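Local structure of pollen receptor-like kinase 3 (Arabidopsis thaliana, 5WLS) at residues P27-G30 and K31-G34; I57-E60 and D61-L65; L82-F85 and F86-P89. The protein is a pollen receptor-like kinase whose leucine-rich repeat ectodomain resembles those of the SERK co-receptors and probably takes part in signal perception at the cell surface. All blocks are in the same frame, centred on the assembly; numbering follows the deposited sequence.

Contact 1. Residues P27-G30 and K31-G34; sequences PCNG and KWFG
In the N-terminal cap of the leucine-rich repeat ectodomain, a tight reversal of the chain before strand 35-38 brings Trp32 back onto Pro27, five residues earlier. The proline lies over one face of the indole. Its CA sits above the five-membered ring in CH-pi fashion, though the modelled approach is doubtfully close, and its CB bears on the ring fusion, 3.5 Å from Trp32 CD2. Alongside, the carbonyl of Pro27 meets the start of the tryptophan side chain, with Pro27 O 3.4 Å from Trp32 CB. A first torsion that sets CG beside the backbone N (chi1 -77°) swings the indole back across the turn onto the proline. The indole nitrogen, Trp32 NE1, is hydrogen-bonded to Thr25 OG1, and Trp21 stacks on the same ring system, so the indole is held by an aliphatic neighbour, an aromatic one and a polar edge. With an alanine here, Pro27 and Trp21 would probably both lose the ring they pack on, and the Thr25 hydroxyl would be left without its NE1 partner. Pro27 in turn rests on Val43, while the next residue, Cys28, forms the disulfide with Cys37 that ties the turn to strand 35-38. The bend itself is an Asx turn: Lys31 N donates to Asn29 OD1 at 2.7 Å, with a nearly straight N-H...O angle of 163°, the donor standing well above the plane of the amide. Gly30 between them has a positive phi, which a side chain would tolerate poorly. Lys31 crosses the asparagine at about a right angle, its CG 3.7 Å from Asn29 ND2, before its chain leads away. The amide oxygen also reaches the indole: Asn29 OD1 lies 3.5 Å from Trp32 CD1, at the ring edge and near its plane.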
loop_
_atom_site.group_PDB
_atom_site.type_symbol
_atom_site.label_atom_id
_atom_site.label_comp_id
_atom_site.label_asym_id
_atom_site.label_seq_id
_atom_site.Cartn_x
_atom_site.Cartn_y
_atom_site.Cartn_z
ATOM N N PRO A 27 19.244 3.972 15.470
ATOM C CA PRO A 27 18.452 2.877 14.890
ATOM C C PRO A 27 19.152 2.116 13.776
ATOM O O PRO A 27 18.617 1.092 13.339
ATOM C CB PRO A 27 17.199 3.592 14.369
ATOM C CG PRO A 27 17.671 4.968 14.059
ATOM C CD PRO A 27 18.717 5.294 15.094
ATOM N N CYS A 28 20.314 2.561 13.306
ATOM C CA CYS A 28 21.069 1.843 12.288
ATOM C C CYS A 28 22.265 1.087 12.850
ATOM O O CYS A 28 23.048 0.532 12.075
ATOM C CB CYS A 28 21.517 2.789 11.162
ATOM S SG CYS A 28 20.204 3.765 10.437
ATOM N N ASN A 29 22.398 1.001 14.177
ATOM C CA ASN A 29 23.469 0.210 14.768
ATOM C C ASN A 29 23.344 -1.280 14.457
ATOM O O ASN A 29 24.304 -2.027 14.681
ATOM C CB ASN A 29 23.494 0.423 16.284
ATOM C CG ASN A 29 22.211 -0.025 16.966
ATOM O OD1 ASN A 29 21.314 -0.602 16.346
ATOM N ND2 ASN A 29 22.126 0.232 18.263
ATOM N N GLY A 30 22.196 -1.727 13.946
ATOM C CA GLY A 30 21.963 -3.119 13.633
ATOM C C GLY A 30 21.163 -3.865 14.677
ATOM O O GLY A 30 20.800 -5.024 14.445
ATOM N N LYS A 31 20.878 -3.236 15.818
ATOM C CA LYS A 31 20.094 -3.863 16.872
ATOM C C LYS A 31 18.600 -3.626 16.712
ATOM O O LYS A 31 17.801 -4.422 17.215
ATOM C CB LYS A 31 20.539 -3.341 18.243
ATOM C CG LYS A 31 22.035 -3.427 18.486
ATOM C CD LYS A 31 22.503 -4.864 18.644
ATOM C CE LYS A 31 23.975 -4.912 19.018
ATOM N NZ LYS A 31 24.223 -4.324 20.363
ATOM N N TRP A 32 18.210 -2.558 16.023
ATOM C CA TRP A 32 16.803 -2.194 15.892
ATOM C C TRP A 32 16.133 -3.161 14.927
ATOM O O TRP A 32 16.318 -3.058 13.710
ATOM C CB TRP A 32 16.685 -0.756 15.398
ATOM C CG TRP A 32 16.940 0.283 16.444
ATOM C CD1 TRP A 32 18.070 0.429 17.195
ATOM C CD2 TRP A 32 16.081 1.375 16.797
ATOM N NE1 TRP A 32 17.952 1.520 18.021
ATOM C CE2 TRP A 32 16.743 2.121 17.793
ATOM C CE3 TRP A 32 14.814 1.789 16.376
ATOM C CZ2 TRP A 32 16.179 3.253 18.376
ATOM C CZ3 TRP A 32 14.258 2.915 16.957
ATOM C CH2 TRP A 32 14.938 3.631 17.948
ATOM N N PHE A 33 15.360 -4.101 15.466
ATOM C CA PHE A 33 14.709 -5.094 14.627
ATOM C C PHE A 33 13.612 -4.452 13.797
ATOM O O PHE A 33 12.817 -3.653 14.293
ATOM C CB PHE A 33 14.149 -6.234 15.480
ATOM C CG PHE A 33 12.885 -6.841 14.927
ATOM C CD1 PHE A 33 11.664 -6.534 15.506
ATOM C CD2 PHE A 33 12.908 -7.704 13.840
ATOM C CE1 PHE A 33 10.493 -7.075 15.021
ATOM C CE2 PHE A 33 11.733 -8.246 13.347
ATOM C CZ PHE A 33 10.526 -7.931 13.939
ATOM N N GLY A 34 13.554 -4.841 12.530
ATOM C CA GLY A 34 12.556 -4.319 11.632
ATOM C C GLY A 34 12.887 -2.964 11.073
ATOM O O GLY A 34 11.983 -2.260 10.616
#

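Contact 2. Residues I57-E60 and D61-L65; sequences INIE and DLKDL
Ile59 and Leu62 face the interior from the short helix 59-63, the helical element between strands 42-47 and 70-72, and their aliphatic branches meet one turn apart. Leu62 CD1 is touched by two isoleucines, lying 4.3 Å from Ile59 CG1 and 4.3 Å from Ile57 CG2. With CG beside the backbone N (chi1 -55°) and an extended second torsion, the leucine brings that methyl against both. Around this apolar side, Leu62 also packs on Ile46 and Ile59 on Pro83 and Pro84. The backbone is drawn in close but is not ideally bonded. Lys63 N donates to Ile59 O at 2.9 Å and Asp61 N to Asn58 O at 3.1 Å, both with bent N-H...O angles near 136°. The outer side is looser. Glu60 and Lys63 run side by side, and their charged ends meet in a long salt bridge, Glu60 OE1 to Lys63 NZ 3.6 Å. On another flank Asp61 OD2 only brushes Asn58 CB, at 3.7 Å. The chemistry divides broadly: the branched carbons of the buried Ile59 and Leu62 line the inner side of the helix, whereas the ion pair between the exposed Glu60 and Lys63, long and accessible to solvent, probably adds only modestly to its stability.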
loop_
_atom_site.group_PDB
_atom_site.type_symbol
_atom_site.label_atom_id
_atom_site.label_comp_id
_atom_site.label_asym_id
_atom_site.label_seq_id
_atom_site.Cartn_x
_atom_site.Cartn_y
_atom_site.Cartn_z
ATOM N N ILE A 57 -1.565 5.007 12.982
ATOM C CA ILE A 57 -0.330 5.554 12.439
ATOM C C ILE A 57 -0.436 7.072 12.424
ATOM O O ILE A 57 -1.433 7.633 11.954
ATOM C CB ILE A 57 -0.067 4.999 11.031
ATOM C CG1 ILE A 57 0.294 3.519 11.107
ATOM C CG2 ILE A 57 1.033 5.789 10.338
ATOM C CD1 ILE A 57 0.171 2.821 9.788
ATOM N N ASN A 58 0.586 7.742 12.948
ATOM C CA ASN A 58 0.692 9.197 12.891
ATOM C C ASN A 58 1.804 9.518 11.899
ATOM O O ASN A 58 2.990 9.420 12.225
ATOM C CB ASN A 58 0.962 9.794 14.268
ATOM C CG ASN A 58 0.767 11.296 14.295
ATOM O OD1 ASN A 58 0.516 11.920 13.263
ATOM N ND2 ASN A 58 0.869 11.885 15.481
ATOM N N ILE A 59 1.408 9.911 10.686
ATOM C CA ILE A 59 2.356 10.053 9.591
ATOM C C ILE A 59 3.250 11.279 9.756
ATOM O O ILE A 59 4.330 11.337 9.158
ATOM C CB ILE A 59 1.559 10.032 8.271
ATOM C CG1 ILE A 59 1.306 8.575 7.881
ATOM C CG2 ILE A 59 2.265 10.773 7.141
ATOM C CD1 ILE A 59 0.455 8.405 6.678
ATOM N N GLU A 60 2.865 12.237 10.602
ATOM C CA GLU A 60 3.763 13.353 10.882
ATOM C C GLU A 60 5.053 12.873 11.535
ATOM O O GLU A 60 6.115 13.471 11.328
ATOM C CB GLU A 60 3.070 14.388 11.770
ATOM C CG GLU A 60 1.846 15.040 11.142
ATOM C CD GLU A 60 2.186 15.888 9.928
ATOM O OE1 GLU A 60 3.302 16.444 9.879
ATOM O OE2 GLU A 60 1.330 16.000 9.025
ATOM N N ASP A 61 4.983 11.794 12.321
ATOM C CA ASP A 61 6.199 11.173 12.838
ATOM C C ASP A 61 7.063 10.627 11.706
ATOM O O ASP A 61 8.287 10.802 11.708
ATOM C CB ASP A 61 5.847 10.057 13.823
ATOM C CG ASP A 61 5.171 10.578 15.075
ATOM O OD1 ASP A 61 5.418 11.744 15.447
ATOM O OD2 ASP A 61 4.397 9.818 15.693
ATOM N N LEU A 62 6.443 9.964 10.725
ATOM C CA LEU A 62 7.213 9.371 9.635
ATOM C C LEU A 62 7.736 10.416 8.659
ATOM O O LEU A 62 8.678 10.127 7.912
ATOM C CB LEU A 62 6.367 8.343 8.879
ATOM C CG LEU A 62 5.713 7.193 9.649
ATOM C CD1 LEU A 62 4.922 6.309 8.693
ATOM C CD2 LEU A 62 6.743 6.375 10.416
ATOM N N LYS A 63 7.153 11.618 8.641
ATOM C CA LYS A 63 7.681 12.686 7.802
ATOM C C LYS A 63 9.030 13.190 8.291
ATOM O O LYS A 63 9.785 13.766 7.502
ATOM C CB LYS A 63 6.697 13.855 7.735
ATOM C CG LYS A 63 5.576 13.677 6.725
ATOM C CD LYS A 63 4.486 14.719 6.924
ATOM C CE LYS A 63 4.885 16.060 6.324
ATOM N NZ LYS A 63 3.769 17.047 6.373
ATOM N N ASP A 64 9.349 12.985 9.567
ATOM C CA ASP A 64 10.622 13.429 10.113
ATOM C C ASP A 64 11.770 12.470 9.795
ATOM O O ASP A 64 12.890 12.695 10.266
ATOM C CB ASP A 64 10.496 13.635 11.626
ATOM C CG ASP A 64 9.507 14.711 11.997
ATOM O OD1 ASP A 64 9.282 15.630 11.182
ATOM O OD2 ASP A 64 8.945 14.629 13.112
ATOM N N LEU A 65 11.519 11.411 9.008
ATOM C CA LEU A 65 12.555 10.578 8.405
ATOM C C LEU A 65 12.691 10.960 6.941
ATOM O O LEU A 65 11.869 10.534 6.114
ATOM C CB LEU A 65 12.221 9.089 8.539
ATOM C CG LEU A 65 11.819 8.555 9.906
ATOM C CD1 LEU A 65 11.311 7.124 9.822
ATOM C CD2 LEU A 65 13.165 8.553 10.651
#

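Contact 3. Residues L82-F85 and F86-P89; sequences LPPF and FKLP
Pro84 is gripped by two side chains that follow it, Phe86 and Lys87. The phenyl ring of Phe86 folds back so that its outer end meets the pyrrolidine, Phe86 CZ lying 3.4 Å from Pro84 CB, and the carbonyl carbon of Pro84 lies over one ring face, displaced toward the rim. A first torsion of 53°, which sets CG between the backbone N and the carbonyl carbon, turns the ring back in this way. Lys87 comes to the same proline with its aliphatic part: Lys87 CD is 3.5 Å from Pro84 CG, and the two side chains cross obliquely. On the buried side Phe85 and Leu88 run side by side, pointing the same way, and the methyl Leu88 CD1 approaches the phenyl edge, near its plane, 4.1 Å from Phe85 CD2.

Behind these side chains stands the backbone. Lys87 N donates to Pro84 O at 3.1 Å and Leu88 N to Phe85 O at 3.1 Å, with N-H...O angles of 169° and 166°. Both bonds join residues three apart, the spacing of a 3-10 turn. Just ahead, Pro84 is the centre of an inverse gamma turn, closed by a weak bond from Phe85 N to Pro83 O. Farther out, Phe85 is lodged among Ile57, Ile59, Ile71 and Leu96, and Leu88 also packs on Ile71, a residue of strand 70-72, while Phe86 touches Thr113 on a different side. A proline-rich entry leading into a short 3-10 segment, with Phe85 and Leu88, three residues apart, turned into the core, fits the back of a plant-type leucine-rich repeat, where such a segment links the strand of one repeat to that of the next.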
loop_
_atom_site.group_PDB
_atom_site.type_symbol
_atom_site.label_atom_id
_atom_site.label_comp_id
_atom_site.label_asym_id
_atom_site.label_seq_id
_atom_site.Cartn_x
_atom_site.Cartn_y
_atom_site.Cartn_z
ATOM N N LEU A 82 -7.504 4.947 5.690
ATOM C CA LEU A 82 -6.128 4.782 5.250
ATOM C C LEU A 82 -5.353 6.053 5.560
ATOM O O LEU A 82 -5.740 7.135 5.095
ATOM C CB LEU A 82 -6.074 4.466 3.758
ATOM C CG LEU A 82 -4.677 4.170 3.215
ATOM C CD1 LEU A 82 -4.203 2.822 3.732
ATOM C CD2 LEU A 82 -4.694 4.161 1.693
ATOM N N PRO A 83 -4.278 5.980 6.336
ATOM C CA PRO A 83 -3.572 7.189 6.748
ATOM C C PRO A 83 -2.951 7.880 5.549
ATOM O O PRO A 83 -2.669 7.236 4.526
ATOM C CB PRO A 83 -2.500 6.659 7.715
ATOM C CG PRO A 83 -3.006 5.321 8.154
ATOM C CD PRO A 83 -3.714 4.773 6.957
ATOM N N PRO A 84 -2.734 9.185 5.629
ATOM C CA PRO A 84 -2.332 9.941 4.437
ATOM C C PRO A 84 -0.899 9.674 4.008
ATOM O O PRO A 84 -0.032 10.538 4.167
ATOM C CB PRO A 84 -2.521 11.394 4.881
ATOM C CG PRO A 84 -2.269 11.353 6.351
ATOM C CD PRO A 84 -2.833 10.043 6.823
ATOM N N PHE A 85 -0.632 8.485 3.462
ATOM C CA PHE A 85 0.735 8.138 3.092
ATOM C C PHE A 85 1.286 9.016 1.976
ATOM O O PHE A 85 2.502 9.003 1.750
ATOM C CB PHE A 85 0.817 6.662 2.697
ATOM C CG PHE A 85 0.721 5.722 3.865
ATOM C CD1 PHE A 85 -0.483 5.120 4.191
ATOM C CD2 PHE A 85 1.832 5.453 4.647
ATOM C CE1 PHE A 85 -0.575 4.261 5.271
ATOM C CE2 PHE A 85 1.747 4.596 5.728
ATOM C CZ PHE A 85 0.542 3.999 6.039
ATOM N N PHE A 86 0.435 9.775 1.283
ATOM C CA PHE A 86 0.902 10.699 0.256
ATOM C C PHE A 86 1.727 11.850 0.815
ATOM O O PHE A 86 2.335 12.589 0.034
ATOM C CB PHE A 86 -0.289 11.257 -0.526
ATOM C CG PHE A 86 -1.358 11.858 0.340
ATOM C CD1 PHE A 86 -2.451 11.105 0.735
ATOM C CD2 PHE A 86 -1.277 13.181 0.750
ATOM C CE1 PHE A 86 -3.440 11.656 1.526
ATOM C CE2 PHE A 86 -2.261 13.735 1.543
ATOM C CZ PHE A 86 -3.345 12.974 1.931
ATOM N N LYS A 87 1.760 12.025 2.134
ATOM C CA LYS A 87 2.594 13.041 2.757
ATOM C C LYS A 87 4.060 12.641 2.831
ATOM O O LYS A 87 4.897 13.468 3.205
ATOM C CB LYS A 87 2.051 13.354 4.148
ATOM C CG LYS A 87 0.787 14.197 4.142
ATOM C CD LYS A 87 -0.026 13.918 5.392
ATOM C CE LYS A 87 -0.796 15.137 5.891
ATOM N NZ LYS A 87 -1.499 15.935 4.850
ATOM N N LEU A 88 4.392 11.405 2.473
ATOM C CA LEU A 88 5.777 10.972 2.425
ATOM C C LEU A 88 6.244 10.999 0.980
ATOM O O LEU A 88 5.853 10.120 0.196
ATOM C CB LEU A 88 5.917 9.573 3.017
ATOM C CG LEU A 88 5.155 9.445 4.337
ATOM C CD1 LEU A 88 4.984 7.998 4.778
ATOM C CD2 LEU A 88 5.865 10.255 5.407
ATOM N N PRO A 89 7.074 11.966 0.579
ATOM C CA PRO A 89 7.296 12.205 -0.857
ATOM C C PRO A 89 8.155 11.170 -1.576
ATOM O O PRO A 89 7.942 10.918 -2.766
ATOM C CB PRO A 89 7.969 13.586 -0.869
ATOM C CG PRO A 89 8.647 13.692 0.464
ATOM C CD PRO A 89 7.758 12.959 1.431
#

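In the fold
Along the chain the three contacts follow in series, but only contacts 2 and 3 touch. Their centres are about 9 Å apart, and Ile59 CD1 packs 3.6 Å from Pro83 CB, so helix 59-63 and the 82-89 segment pack against each other on the back of the solenoid. All three are partly buried, but contact 1, in the N-terminal cap, is the most peripheral, its centre about 24 Å from that of the chain, against about 16 Å for contact 2 and 10 Å for contact 3. In the cap, aromatic stacking, an Asx turn and a disulfide shape an irregular loop; in the later two, aliphatic groups and the Phe85 ring face the interior, while the Phe86 ring and the lysines lie on the outer side.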